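Local coordinates for polyketide biosynthesis cytochrome P450 PksS (Bacillus subtilis, PDB 4YZR), which is a haem-containing cytochrome P450 monooxygenase that acts on dihydrobacillaene in the biosynthesis of the antibiotic polyketide bacillaene, at residues D164-M175 with T186-Y196; T114-I122 with P356-I364. One frame throughout, in Å; residues are numbered along the deposited sequence.

Interaction 1. Residues D164-M175 with T186-Y196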
loop_
_atom_site.group_PDB
_atom_site.type_symbol
_atom_site.label_atom_id
_atom_site.label_comp_id
_atom_site.label_asym_id
_atom_site.label_seq_id
_atom_site.Cartn_x
_atom_site.Cartn_y
_atom_site.Cartn_z
ATOM N N ASP A 164 -8.473 -10.472 -20.919
ATOM C CA ASP A 164 -8.673 -9.074 -20.574
ATOM C C ASP A 164 -7.490 -8.419 -19.732
ATOM O O ASP A 164 -7.524 -7.251 -19.529
ATOM C CB ASP A 164 -9.946 -8.939 -19.773
ATOM C CG ASP A 164 -11.234 -9.211 -20.526
ATOM O OD1 ASP A 164 -11.154 -9.331 -21.749
ATOM O OD2 ASP A 164 -12.253 -9.127 -19.851
ATOM N N ARG A 165 -6.578 -9.280 -19.398
ATOM C CA ARG A 165 -5.531 -8.840 -18.450
ATOM C C ARG A 165 -4.560 -7.816 -19.018
ATOM O O ARG A 165 -4.186 -6.890 -18.299
ATOM C CB ARG A 165 -4.883 -9.977 -17.790
ATOM C CG ARG A 165 -5.873 -10.633 -16.791
ATOM C CD ARG A 165 -5.281 -11.848 -16.198
ATOM N NE ARG A 165 -6.273 -12.688 -15.539
ATOM C CZ ARG A 165 -6.014 -13.760 -14.842
ATOM N NH1 ARG A 165 -4.816 -14.302 -14.785
ATOM N NH2 ARG A 165 -7.072 -14.355 -14.336
ATOM N N SER A 166 -4.156 -7.964 -20.280
ATOM C CA SER A 166 -3.260 -6.986 -20.826
ATOM C C SER A 166 -3.863 -5.630 -20.846
ATOM O O SER A 166 -3.223 -4.598 -20.472
ATOM C CB SER A 166 -2.817 -7.378 -22.248
ATOM O OG SER A 166 -1.983 -8.478 -22.214
ATOM N N GLN A 167 -5.149 -5.512 -21.248
ATOM C CA GLN A 167 -5.844 -4.303 -21.220
ATOM C C GLN A 167 -6.052 -3.758 -19.767
ATOM O O GLN A 167 -5.958 -2.557 -19.513
ATOM C CB GLN A 167 -7.203 -4.448 -21.961
ATOM C CG GLN A 167 -8.035 -3.221 -21.953
ATOM C CD GLN A 167 -7.418 -2.069 -22.723
ATOM O OE1 GLN A 167 -7.372 -2.116 -23.989
ATOM N NE2 GLN A 167 -6.917 -1.104 -22.093
ATOM N N PHE A 168 -6.440 -4.692 -18.900
ATOM C CA PHE A 168 -6.635 -4.291 -17.494
ATOM C C PHE A 168 -5.345 -3.668 -16.873
ATOM O O PHE A 168 -5.488 -2.678 -16.209
ATOM C CB PHE A 168 -7.110 -5.519 -16.725
ATOM C CG PHE A 168 -7.681 -5.223 -15.355
ATOM C CD1 PHE A 168 -8.887 -4.591 -15.268
ATOM C CD2 PHE A 168 -7.014 -5.574 -14.242
ATOM C CE1 PHE A 168 -9.463 -4.330 -14.016
ATOM C CE2 PHE A 168 -7.573 -5.323 -12.963
ATOM C CZ PHE A 168 -8.737 -4.673 -12.871
ATOM N N GLN A 169 -4.226 -4.201 -17.259
ATOM C CA GLN A 169 -2.922 -3.695 -16.813
ATOM C C GLN A 169 -2.766 -2.299 -17.318
ATOM O O GLN A 169 -2.333 -1.355 -16.587
ATOM C CB GLN A 169 -1.808 -4.619 -17.222
ATOM C CG GLN A 169 -0.448 -4.105 -16.632
ATOM C CD GLN A 169 0.546 -5.226 -16.613
ATOM O OE1 GLN A 169 0.843 -5.817 -17.648
ATOM N NE2 GLN A 169 0.998 -5.605 -15.414
ATOM N N ILE A 170 -3.050 -2.024 -18.580
ATOM C CA ILE A 170 -2.909 -0.664 -19.106
ATOM C C ILE A 170 -3.789 0.285 -18.390
ATOM O O ILE A 170 -3.328 1.365 -17.961
ATOM C CB ILE A 170 -3.175 -0.583 -20.647
ATOM C CG1 ILE A 170 -2.184 -1.435 -21.383
ATOM C CG2 ILE A 170 -3.199 0.854 -21.150
ATOM C CD1 ILE A 170 -2.581 -1.639 -22.896
ATOM N N TRP A 171 -5.062 -0.022 -18.153
ATOM C CA TRP A 171 -5.922 0.877 -17.488
ATOM C C TRP A 171 -5.476 1.148 -16.025
ATOM O O TRP A 171 -5.506 2.280 -15.586
ATOM C CB TRP A 171 -7.345 0.366 -17.440
ATOM C CG TRP A 171 -8.072 0.353 -18.719
ATOM C CD1 TRP A 171 -8.059 1.304 -19.681
ATOM C CD2 TRP A 171 -9.076 -0.606 -19.073
ATOM N NE1 TRP A 171 -8.958 0.923 -20.700
ATOM C CE2 TRP A 171 -9.603 -0.222 -20.330
ATOM C CE3 TRP A 171 -9.553 -1.753 -18.469
ATOM C CZ2 TRP A 171 -10.606 -0.991 -20.979
ATOM C CZ3 TRP A 171 -10.565 -2.505 -19.148
ATOM C CH2 TRP A 171 -11.057 -2.114 -20.336
ATOM N N THR A 172 -5.146 0.049 -15.333
ATOM C CA THR A 172 -4.830 0.179 -13.876
ATOM C C THR A 172 -3.567 0.954 -13.685
ATOM O O THR A 172 -3.452 1.767 -12.739
ATOM C CB THR A 172 -4.852 -1.136 -13.164
ATOM O OG1 THR A 172 -3.909 -2.018 -13.761
ATOM C CG2 THR A 172 -6.273 -1.725 -13.130
ATOM N N ASN A 173 -2.581 0.790 -14.571
ATOM C CA ASN A 173 -1.396 1.641 -14.538
ATOM C C ASN A 173 -1.682 3.112 -14.815
ATOM O O ASN A 173 -1.189 4.058 -14.134
ATOM C CB ASN A 173 -0.352 1.159 -15.503
ATOM C CG ASN A 173 0.377 -0.027 -15.069
ATOM O OD1 ASN A 173 0.266 -0.477 -13.924
ATOM N ND2 ASN A 173 1.068 -0.637 -16.002
ATOM N N ALA A 174 -2.484 3.402 -15.828
ATOM C CA ALA A 174 -2.772 4.778 -16.184
ATOM C C ALA A 174 -3.624 5.455 -15.193
ATOM O O ALA A 174 -3.516 6.692 -14.938
ATOM C CB ALA A 174 -3.427 4.804 -17.572
ATOM N N MET A 175 -4.546 4.737 -14.540
ATOM C CA MET A 175 -5.540 5.422 -13.762
ATOM C C MET A 175 -5.046 5.979 -12.403
ATOM O O MET A 175 -5.776 6.754 -11.814
ATOM C CB MET A 175 -6.795 4.523 -13.602
ATOM C CG MET A 175 -6.615 3.463 -12.544
ATOM S SD MET A 175 -7.989 2.308 -12.675
ATOM C CE MET A 175 -7.699 1.420 -11.155
ATOM N N THR A 186 -5.498 10.470 -17.284
ATOM C CA THR A 186 -5.791 9.673 -16.102
ATOM C C THR A 186 -7.327 9.547 -15.904
ATOM O O THR A 186 -7.890 8.445 -15.637
ATOM C CB THR A 186 -5.109 10.336 -14.922
ATOM O OG1 THR A 186 -3.710 10.327 -15.168
ATOM C CG2 THR A 186 -5.413 9.553 -13.612
ATOM N N ASN A 187 -8.060 10.663 -16.047
ATOM C CA ASN A 187 -9.507 10.685 -15.914
ATOM C C ASN A 187 -10.172 9.804 -16.909
ATOM O O ASN A 187 -11.215 9.160 -16.674
ATOM C CB ASN A 187 -10.061 12.127 -16.047
ATOM C CG ASN A 187 -9.787 12.966 -14.820
ATOM O OD1 ASN A 187 -10.091 14.179 -14.818
ATOM N ND2 ASN A 187 -9.222 12.359 -13.777
ATOM N N GLN A 188 -9.587 9.790 -18.117
ATOM C CA GLN A 188 -10.044 8.893 -19.153
ATOM C C GLN A 188 -9.906 7.364 -18.811
ATOM O O GLN A 188 -10.824 6.596 -18.998
ATOM C CB GLN A 188 -9.451 9.261 -20.514
ATOM C CG GLN A 188 -9.573 8.137 -21.547
ATOM C CD GLN A 188 -10.075 8.500 -22.933
ATOM O OE1 GLN A 188 -10.114 9.666 -23.371
ATOM N NE2 GLN A 188 -10.357 7.474 -23.676
ATOM N N ALA A 189 -8.763 7.035 -18.302
ATOM C CA ALA A 189 -8.510 5.646 -17.865
ATOM C C ALA A 189 -9.439 5.259 -16.749
ATOM O O ALA A 189 -9.914 4.144 -16.729
ATOM C CB ALA A 189 -7.095 5.465 -17.448
ATOM N N LEU A 190 -9.718 6.216 -15.853
ATOM C CA LEU A 190 -10.771 6.004 -14.817
ATOM C C LEU A 190 -12.107 5.683 -15.341
ATOM O O LEU A 190 -12.762 4.733 -14.887
ATOM C CB LEU A 190 -10.828 7.153 -13.823
ATOM C CG LEU A 190 -9.563 7.366 -12.981
ATOM C CD1 LEU A 190 -9.403 8.773 -12.354
ATOM C CD2 LEU A 190 -9.554 6.340 -11.868
ATOM N N ARG A 191 -12.559 6.468 -16.353
ATOM C CA ARG A 191 -13.825 6.256 -17.015
ATOM C C ARG A 191 -13.854 4.909 -17.694
ATOM O O ARG A 191 -14.832 4.194 -17.579
ATOM C CB ARG A 191 -14.140 7.413 -18.039
ATOM N N GLU A 192 -12.747 4.492 -18.317
ATOM C CA GLU A 192 -12.729 3.198 -18.994
ATOM C C GLU A 192 -12.745 1.918 -18.031
ATOM O O GLU A 192 -13.368 0.909 -18.303
ATOM C CB GLU A 192 -11.537 3.101 -19.952
ATOM C CG GLU A 192 -11.746 4.139 -21.103
ATOM C CD GLU A 192 -10.578 4.350 -21.985
ATOM O OE1 GLU A 192 -9.480 4.026 -21.596
ATOM O OE2 GLU A 192 -10.798 4.947 -23.081
ATOM N N PHE A 193 -12.012 2.102 -16.918
ATOM C CA PHE A 193 -11.992 1.111 -15.825
ATOM C C PHE A 193 -13.434 0.961 -15.344
ATOM O O PHE A 193 -13.945 -0.113 -15.213
ATOM C CB PHE A 193 -11.097 1.601 -14.769
ATOM C CG PHE A 193 -11.201 0.785 -13.479
ATOM C CD1 PHE A 193 -10.536 -0.385 -13.366
ATOM C CD2 PHE A 193 -11.917 1.232 -12.401
ATOM C CE1 PHE A 193 -10.605 -1.124 -12.191
ATOM C CE2 PHE A 193 -12.013 0.449 -11.248
ATOM C CZ PHE A 193 -11.345 -0.717 -11.178
ATOM N N LYS A 194 -14.099 2.089 -15.102
ATOM C CA LYS A 194 -15.485 2.052 -14.650
ATOM C C LYS A 194 -16.432 1.376 -15.561
ATOM O O LYS A 194 -17.248 0.590 -15.166
ATOM C CB LYS A 194 -15.959 3.498 -14.412
ATOM C CG LYS A 194 -17.412 3.569 -13.971
ATOM C CD LYS A 194 -17.975 4.929 -14.347
ATOM C CE LYS A 194 -19.448 5.080 -14.050
ATOM N NZ LYS A 194 -19.711 6.320 -13.260
ATOM N N ASP A 195 -16.286 1.635 -16.876
ATOM C CA ASP A 195 -17.210 1.000 -17.833
ATOM C C ASP A 195 -16.980 -0.491 -17.927
ATOM O O ASP A 195 -17.894 -1.286 -18.070
ATOM C CB ASP A 195 -17.112 1.642 -19.226
ATOM C CG ASP A 195 -17.607 3.060 -19.247
ATOM O OD1 ASP A 195 -18.569 3.356 -18.491
ATOM O OD2 ASP A 195 -17.062 3.882 -20.065
ATOM N N TYR A 196 -15.677 -0.903 -17.770
ATOM C CA TYR A 196 -15.363 -2.258 -17.817
ATOM C C TYR A 196 -15.977 -2.985 -16.585
ATOM O O TYR A 196 -16.561 -4.055 -16.683
ATOM C CB TYR A 196 -13.808 -2.459 -17.894
ATOM C CG TYR A 196 -13.394 -3.833 -17.840
ATOM C CD1 TYR A 196 -13.483 -4.712 -18.924
ATOM C CD2 TYR A 196 -12.809 -4.351 -16.679
ATOM C CE1 TYR A 196 -13.083 -6.035 -18.786
ATOM C CE2 TYR A 196 -12.384 -5.605 -16.565
ATOM C CZ TYR A 196 -12.532 -6.529 -17.616
ATOM O OH TYR A 196 -12.159 -7.862 -17.535
HETATM O O HOH W 1 -2.625 8.601 -16.876
#

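Interaction 2. Residues T114-I122 with P356-I364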
loop_
_atom_site.group_PDB
_atom_site.type_symbol
_atom_site.label_atom_id
_atom_site.label_comp_id
_atom_site.label_asym_id
_atom_site.label_seq_id
_atom_site.Cartn_x
_atom_site.Cartn_y
_atom_site.Cartn_z
ATOM N N THR A 114 -10.941 -16.789 4.432
ATOM C CA THR A 114 -11.235 -16.482 3.065
ATOM C C THR A 114 -9.869 -16.241 2.344
ATOM O O THR A 114 -9.570 -16.732 1.276
ATOM C CB THR A 114 -12.176 -15.307 2.961
ATOM O OG1 THR A 114 -13.440 -15.651 3.594
ATOM C CG2 THR A 114 -12.365 -15.005 1.585
ATOM N N ILE A 115 -9.068 -15.384 2.958
ATOM C CA ILE A 115 -7.779 -15.009 2.334
ATOM C C ILE A 115 -6.870 -16.204 2.399
ATOM O O ILE A 115 -6.141 -16.508 1.458
ATOM C CB ILE A 115 -7.170 -13.793 3.027
ATOM C CG1 ILE A 115 -7.992 -12.594 2.778
ATOM C CG2 ILE A 115 -5.758 -13.557 2.577
ATOM C CD1 ILE A 115 -8.248 -12.343 1.422
ATOM N N GLU A 116 -6.818 -16.940 3.517
ATOM C CA GLU A 116 -5.977 -18.079 3.620
ATOM C C GLU A 116 -6.234 -19.121 2.578
ATOM O O GLU A 116 -5.385 -19.796 2.096
ATOM C CB GLU A 116 -6.069 -18.749 5.028
ATOM C CG GLU A 116 -5.062 -19.823 5.202
ATOM C CD GLU A 116 -3.585 -19.400 5.180
ATOM O OE1 GLU A 116 -3.213 -18.253 5.428
ATOM O OE2 GLU A 116 -2.686 -20.201 4.952
ATOM N N ASN A 117 -7.492 -19.211 2.204
ATOM C CA ASN A 117 -7.948 -20.112 1.132
ATOM C C ASN A 117 -7.326 -19.842 -0.232
ATOM O O ASN A 117 -7.280 -20.730 -1.105
ATOM C CB ASN A 117 -9.447 -20.219 1.016
ATOM C CG ASN A 117 -10.104 -20.967 2.170
ATOM O OD1 ASN A 117 -9.456 -21.703 2.923
ATOM N ND2 ASN A 117 -11.400 -20.804 2.284
ATOM N N LEU A 118 -6.755 -18.632 -0.380
ATOM C CA LEU A 118 -6.035 -18.264 -1.605
ATOM C C LEU A 118 -4.612 -18.762 -1.658
ATOM O O LEU A 118 -3.965 -18.678 -2.697
ATOM C CB LEU A 118 -5.983 -16.736 -1.766
ATOM C CG LEU A 118 -7.363 -16.076 -1.782
ATOM C CD1 LEU A 118 -7.122 -14.556 -1.825
ATOM C CD2 LEU A 118 -8.136 -16.508 -3.016
ATOM N N ARG A 119 -4.117 -19.350 -0.608
ATOM C CA ARG A 119 -2.698 -19.722 -0.500
ATOM C C ARG A 119 -2.235 -20.551 -1.627
ATOM O O ARG A 119 -1.226 -20.265 -2.306
ATOM C CB ARG A 119 -2.413 -20.449 0.844
ATOM C CG ARG A 119 -1.022 -21.035 0.884
ATOM C CD ARG A 119 -0.690 -21.672 2.272
ATOM N NE ARG A 119 -0.814 -20.738 3.328
ATOM C CZ ARG A 119 0.030 -19.964 3.964
ATOM N NH1 ARG A 119 1.213 -19.836 3.605
ATOM N NH2 ARG A 119 -0.424 -19.207 4.964
ATOM N N GLY A 120 -2.934 -21.634 -1.945
ATOM C CA GLY A 120 -2.473 -22.533 -2.997
ATOM C C GLY A 120 -2.371 -21.848 -4.331
ATOM O O GLY A 120 -1.385 -22.013 -5.106
ATOM N N SER A 121 -3.305 -21.031 -4.679
ATOM C CA SER A 121 -3.286 -20.271 -5.932
ATOM C C SER A 121 -2.174 -19.246 -5.995
ATOM O O SER A 121 -1.595 -19.063 -7.071
ATOM C CB SER A 121 -4.590 -19.540 -6.193
ATOM O OG SER A 121 -4.867 -18.499 -5.320
ATOM N N ILE A 122 -1.821 -18.628 -4.876
ATOM C CA ILE A 122 -0.733 -17.657 -4.849
ATOM C C ILE A 122 0.607 -18.395 -4.944
ATOM O O ILE A 122 1.526 -17.934 -5.662
ATOM C CB ILE A 122 -0.825 -16.764 -3.631
ATOM C CG1 ILE A 122 -2.153 -15.996 -3.624
ATOM C CG2 ILE A 122 0.400 -15.830 -3.576
ATOM C CD1 ILE A 122 -2.422 -15.260 -2.354
ATOM N N PRO A 356 -4.355 -9.012 5.533
ATOM C CA PRO A 356 -4.027 -10.431 5.523
ATOM C C PRO A 356 -3.548 -10.886 4.151
ATOM O O PRO A 356 -2.732 -11.810 4.029
ATOM C CB PRO A 356 -5.397 -11.103 5.865
ATOM C CG PRO A 356 -6.265 -9.987 6.273
ATOM C CD PRO A 356 -5.715 -8.688 6.000
ATOM N N LEU A 357 -4.034 -10.260 3.088
ATOM C CA LEU A 357 -3.628 -10.636 1.740
ATOM C C LEU A 357 -2.232 -10.144 1.452
ATOM O O LEU A 357 -1.427 -10.883 0.919
ATOM C CB LEU A 357 -4.618 -10.060 0.702
ATOM C CG LEU A 357 -4.254 -10.371 -0.736
ATOM C CD1 LEU A 357 -4.176 -11.871 -0.986
ATOM C CD2 LEU A 357 -5.403 -9.794 -1.598
ATOM N N ALA A 358 -1.901 -8.916 1.840
ATOM C CA ALA A 358 -0.527 -8.441 1.687
ATOM C C ALA A 358 0.430 -9.317 2.435
ATOM O O ALA A 358 1.502 -9.707 1.940
ATOM C CB ALA A 358 -0.464 -7.044 2.180
ATOM N N ARG A 359 0.078 -9.700 3.661
ATOM C CA ARG A 359 0.924 -10.551 4.450
ATOM C C ARG A 359 1.068 -11.921 3.833
ATOM O O ARG A 359 2.177 -12.490 3.841
ATOM C CB ARG A 359 0.363 -10.689 5.866
ATOM C CG ARG A 359 0.569 -9.449 6.722
ATOM C CD ARG A 359 -0.173 -9.543 8.041
ATOM N NE ARG A 359 0.295 -8.510 8.969
ATOM C CZ ARG A 359 -0.429 -7.750 9.791
ATOM N NH1 ARG A 359 -1.718 -7.765 9.791
ATOM N NH2 ARG A 359 0.231 -6.874 10.583
ATOM N N LEU A 360 0.017 -12.482 3.218
ATOM C CA LEU A 360 0.107 -13.796 2.610
ATOM C C LEU A 360 0.942 -13.735 1.384
ATOM O O LEU A 360 1.778 -14.644 1.101
ATOM C CB LEU A 360 -1.264 -14.281 2.320
ATOM C CG LEU A 360 -1.387 -15.682 1.669
ATOM C CD1 LEU A 360 -0.760 -16.761 2.534
ATOM C CD2 LEU A 360 -2.819 -16.014 1.428
ATOM N N GLU A 361 0.783 -12.713 0.531
ATOM C CA GLU A 361 1.622 -12.580 -0.622
ATOM C C GLU A 361 3.045 -12.459 -0.245
ATOM O O GLU A 361 3.956 -13.057 -0.876
ATOM C CB GLU A 361 1.206 -11.389 -1.522
ATOM C CG GLU A 361 -0.142 -11.569 -2.164
ATOM C CD GLU A 361 -0.526 -10.455 -3.127
ATOM O OE1 GLU A 361 0.337 -10.007 -3.922
ATOM O OE2 GLU A 361 -1.726 -10.053 -3.184
ATOM N N GLY A 362 3.383 -11.670 0.739
ATOM C CA GLY A 362 4.759 -11.498 1.226
ATOM C C GLY A 362 5.290 -12.819 1.734
ATOM O O GLY A 362 6.427 -13.210 1.370
ATOM N N HIS A 363 4.569 -13.514 2.569
ATOM C CA HIS A 363 4.998 -14.839 3.106
ATOM C C HIS A 363 5.384 -15.722 1.947
ATOM O O HIS A 363 6.487 -16.294 1.972
ATOM C CB HIS A 363 3.810 -15.374 3.929
ATOM C CG HIS A 363 3.969 -16.764 4.431
ATOM N ND1 HIS A 363 4.135 -17.892 3.654
ATOM C CD2 HIS A 363 3.817 -17.194 5.684
ATOM C CE1 HIS A 363 4.048 -18.978 4.426
ATOM N NE2 HIS A 363 3.918 -18.573 5.666
ATOM N N ILE A 364 4.498 -15.875 0.994
ATOM C CA ILE A 364 4.691 -16.823 -0.082
ATOM C C ILE A 364 5.855 -16.382 -0.920
ATOM O O ILE A 364 6.751 -17.174 -1.289
ATOM C CB ILE A 364 3.442 -16.999 -0.879
ATOM C CG1 ILE A 364 2.432 -17.734 -0.035
ATOM C CG2 ILE A 364 3.744 -17.730 -2.176
ATOM C CD1 ILE A 364 1.010 -17.725 -0.513
#

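Interaction 1. Residues D164-M175 with T186-Y196
Trp171, Tyr196 and Phe168 form an aromatic cluster at one end of this helix pair. CZ3 of Trp171 lies over a face of the Tyr196 ring, 3.4 Å from Tyr196 CG, with the six-membered ring of the indole tilted 49° against the phenol. Phe168 adds a second oblique contact, its CD1 meeting Tyr196 CE2, and turns CE1 to the edge of the Phe193 ring, 3.9 Å from Phe193 CE1.

Sulfur and aliphatic contacts take over toward the other end. Met175 has CG wedged between its backbone N and carbonyl carbon (chi1 79°) and is extended beyond, which carries SD and CE over a face of Phe193 in a Met-aromatic contact. CE stands 4.0 Å from the centroid of the Phe193 ring, almost on its normal. Behind it, Met175 CB touches Leu190 CD2, and the methyls Ala174 CB and Ala189 CB meet at 3.7 Å where the helices run close.

Polar bonds complete the contact. Tyr196 OH donates to Asp164 OD2 at 2.6 Å, on the anti side of a carboxylate turned steeply against the ring. Trp171 NE1 reaches Glu192 OE1 in a weak, bent bond, while Gln188 NE2 holds Glu192 OE2. One water links Ala174 O (2.9 Å) to Thr186 OG1 (2.7 Å).

The pair corresponds to the F and G helices of the P450 fold, which cover the substrate side of the haem. Segments 165-175 and 186-196, the latter on helix 183-206, cross at -135°, their axes 8.2 Å apart at closest approach; Thr172 and Leu190 rest on helix 228-259, and Phe168 meets Phe151 of helix 148-158.

Interaction 2. Residues T114-I122 with P356-I364
The Arg119 guanidinium has the methyl CD1 of Leu360 over one face, 3.5 Å from Arg119 NH2 and offset toward the rim. At its edge stand the Glu116 carboxylate and the imidazole of His363; the latter, its plane turned 73° from the guanidinium, presents a face to NH1. A bend at chi3 (-58°) in an otherwise extended Arg119 chain brings the planar group back over Leu360 and beside Glu116, with which it forms a salt bridge. Arg119 NH2 bonds weakly to Glu116 OE1 at 3.0 Å, while the placing of OE2 is doubtful.

Below this charged cover the packing is knobs-into-holes. Ile122 sits among Leu357, Leu360, Glu361 and Ile364, its CD1 3.9 Å from Leu360 CD2 and its CG2 3.7 Å from Ile364 CD1. Leu360 returns the fit, lodging among Ile115, Glu116, Arg119 and Ile122.

Helices 119-133 and 355-372 correspond to helices D and L of the P450 fold, members of its core helix bundle, with helix L following the loop that bears Cys352, the probable axial ligand of the haem iron. Leu357 comes close to the cofactor, and Ala358 touches it.

Ile115, on the short helix 112-116, lays CG2 against the backbone of helix 355-372, 3.7 Å from Leu357 CA. A type I turn from Glu116 to Arg119 then leads into helix 119-133; at that junction Leu118 O accepts bonds from Ile122 N and Ser121 OG, the latter at 2.8 Å.

The two contacts illustrate how a P450 uses helix packing differently in its lid and in its core bundle. Interaction 1 joins sequence neighbours, two helices separated by a short connection; interaction 2 closes a loop of more than two hundred residues, inside which interaction 1 is nested. Both are partly buried, but interaction 2 lies against the haem, whereas the Phe168 side chain of the lid pair is about 11 Å from it. Aromatic rings and a methionine dominate 164-175 with 186-196, and hydrogen bonds, one of them weak, cross it as well. Branched aliphatic knobs dominate 114-122 with 356-364, and no hydrogen bond crosses there. The contacts do not touch, yet both border helix 148-158.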